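Long-range contact in KLLA0E08119p (Kluyveromyces lactis, PDB 3VA7), which probably catalyses the biotin- and ATP-dependent carboxylation of urea to urea-1-carboxylate, this chain holding the urea carboxylase part of a longer bifunctional protein: residues Y473-F478 and L540-T545. Numbering follows the deposited sequence.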
# COMPACT_ATOMS: atom_id res chain seq x y z
N TYR A 473 30.42 5.03 2.75
CA TYR A 473 29.15 4.31 2.73
C TYR A 473 28.69 3.97 1.31
O TYR A 473 28.34 4.88 0.52
CB TYR A 473 28.02 5.04 3.51
CG TYR A 473 26.66 4.37 3.35
CD1 TYR A 473 26.45 3.06 3.75
CD2 TYR A 473 25.60 5.04 2.75
CE1 TYR A 473 25.22 2.43 3.56
CE2 TYR A 473 24.36 4.43 2.57
CZ TYR A 473 24.18 3.12 2.97
OH TYR A 473 22.95 2.51 2.78
N LYS A 474 28.68 2.65 1.02
CA LYS A 474 28.13 2.12 -0.26
C LYS A 474 26.98 1.12 -0.10
O LYS A 474 27.19 -0.02 0.34
CB LYS A 474 29.23 1.58 -1.22
CG LYS A 474 30.21 0.50 -0.65
CD LYS A 474 31.47 1.15 -0.01
CE LYS A 474 32.62 0.14 0.24
NZ LYS A 474 33.66 0.73 1.19
N PRO A 475 25.76 1.55 -0.48
CA PRO A 475 24.55 0.73 -0.55
C PRO A 475 24.67 -0.37 -1.59
O PRO A 475 24.97 -0.09 -2.77
CB PRO A 475 23.47 1.73 -1.00
CG PRO A 475 24.20 2.84 -1.59
CD PRO A 475 25.49 2.94 -0.86
N CYS A 476 24.43 -1.61 -1.16
CA CYS A 476 24.36 -2.69 -2.12
C CYS A 476 22.99 -2.61 -2.83
O CYS A 476 22.04 -3.33 -2.47
CB CYS A 476 24.59 -4.03 -1.44
SG CYS A 476 24.42 -5.44 -2.59
N ALA A 477 22.90 -1.74 -3.84
CA ALA A 477 21.62 -1.21 -4.30
C ALA A 477 21.68 -0.43 -5.63
O ALA A 477 22.75 -0.02 -6.08
CB ALA A 477 21.07 -0.28 -3.21
N PHE A 478 20.53 -0.17 -6.24
CA PHE A 478 20.59 0.81 -7.33
C PHE A 478 19.84 2.09 -6.99
O PHE A 478 19.26 2.19 -5.95
CB PHE A 478 20.25 0.18 -8.70
CG PHE A 478 18.82 -0.22 -8.88
CD1 PHE A 478 17.88 0.67 -9.40
CD2 PHE A 478 18.42 -1.51 -8.57
CE1 PHE A 478 16.56 0.30 -9.60
CE2 PHE A 478 17.09 -1.91 -8.77
CZ PHE A 478 16.16 -0.99 -9.29
N LEU A 540 21.35 4.26 -11.58
CA LEU A 540 22.73 4.27 -11.19
C LEU A 540 22.99 3.08 -10.27
O LEU A 540 22.28 2.86 -9.31
CB LEU A 540 23.08 5.59 -10.49
CG LEU A 540 24.42 5.82 -9.73
CD1 LEU A 540 25.61 5.26 -10.49
CD2 LEU A 540 24.62 7.32 -9.46
N PHE A 541 24.00 2.31 -10.59
CA PHE A 541 24.27 1.14 -9.80
C PHE A 541 25.40 1.44 -8.82
O PHE A 541 26.43 2.00 -9.21
CB PHE A 541 24.63 -0.03 -10.70
CG PHE A 541 23.45 -0.78 -11.19
CD1 PHE A 541 23.06 -1.97 -10.58
CD2 PHE A 541 22.71 -0.31 -12.26
CE1 PHE A 541 21.97 -2.68 -11.04
CE2 PHE A 541 21.60 -1.01 -12.72
CZ PHE A 541 21.23 -2.18 -12.12
N HIS A 542 25.19 1.07 -7.55
CA HIS A 542 26.12 1.44 -6.49
C HIS A 542 26.97 0.28 -6.09
O HIS A 542 27.79 0.34 -5.15
CB HIS A 542 25.36 1.98 -5.30
CG HIS A 542 24.97 3.40 -5.49
ND1 HIS A 542 23.67 3.80 -5.66
CD2 HIS A 542 25.73 4.51 -5.62
CE1 HIS A 542 23.63 5.10 -5.84
NE2 HIS A 542 24.87 5.56 -5.83
N THR A 543 26.74 -0.79 -6.82
CA THR A 543 27.36 -2.03 -6.50
C THR A 543 27.43 -2.83 -7.82
O THR A 543 26.99 -2.35 -8.86
CB THR A 543 26.56 -2.71 -5.43
OG1 THR A 543 27.24 -3.89 -5.01
CG2 THR A 543 25.19 -3.06 -5.98
N GLU A 544 27.97 -4.04 -7.79
CA GLU A 544 28.13 -4.80 -9.03
C GLU A 544 27.15 -5.94 -9.16
O GLU A 544 26.76 -6.55 -8.17
CB GLU A 544 29.58 -5.31 -9.22
CG GLU A 544 30.10 -6.28 -8.16
CD GLU A 544 31.18 -7.24 -8.71
OE1 GLU A 544 32.05 -6.80 -9.52
OE2 GLU A 544 31.15 -8.45 -8.34
N THR A 545 26.77 -6.26 -10.39
CA THR A 545 25.80 -7.33 -10.62
C THR A 545 25.71 -7.67 -12.10
O THR A 545 26.42 -7.10 -12.91
CB THR A 545 24.38 -6.93 -10.04
OG1 THR A 545 23.43 -8.00 -10.18
CG2 THR A 545 23.86 -5.65 -10.70
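An antiparallel strand pair joins the start of strand 477-480 to the end of strand 538-541, with F478 and F541 facing each other as a non-hydrogen-bonded pair and their side chains on the same face of the sheet. F478 sets its CB over the centre of the F541 ring, a CH-pi contact with 4.0 Å from CB to the ring centroid and only 9° off the normal. Because F478 CG lies between the backbone N and the carbonyl carbon (chi1 69°), its own ring slides past that of F541, and the two, inclined by 30°, barely overlap. Next to this pair, H542 N donates a hydrogen bond to A477 O at 3.1 Å. The strands are neighbours in the six-stranded antiparallel sheet of the carboxyltransferase part of the chain, where strand 626-628 flanks 477-480 on its other side. Ahead of the strand, C476 centres an inverse gamma turn. T543 turns its methyl CG2 to within 3.4 Å of A477 N, while H542 CB rests 3.3 Å from P475 O. The CG of P475 packs obliquely on the H542 side chain, 4.0 Å from H542 CB.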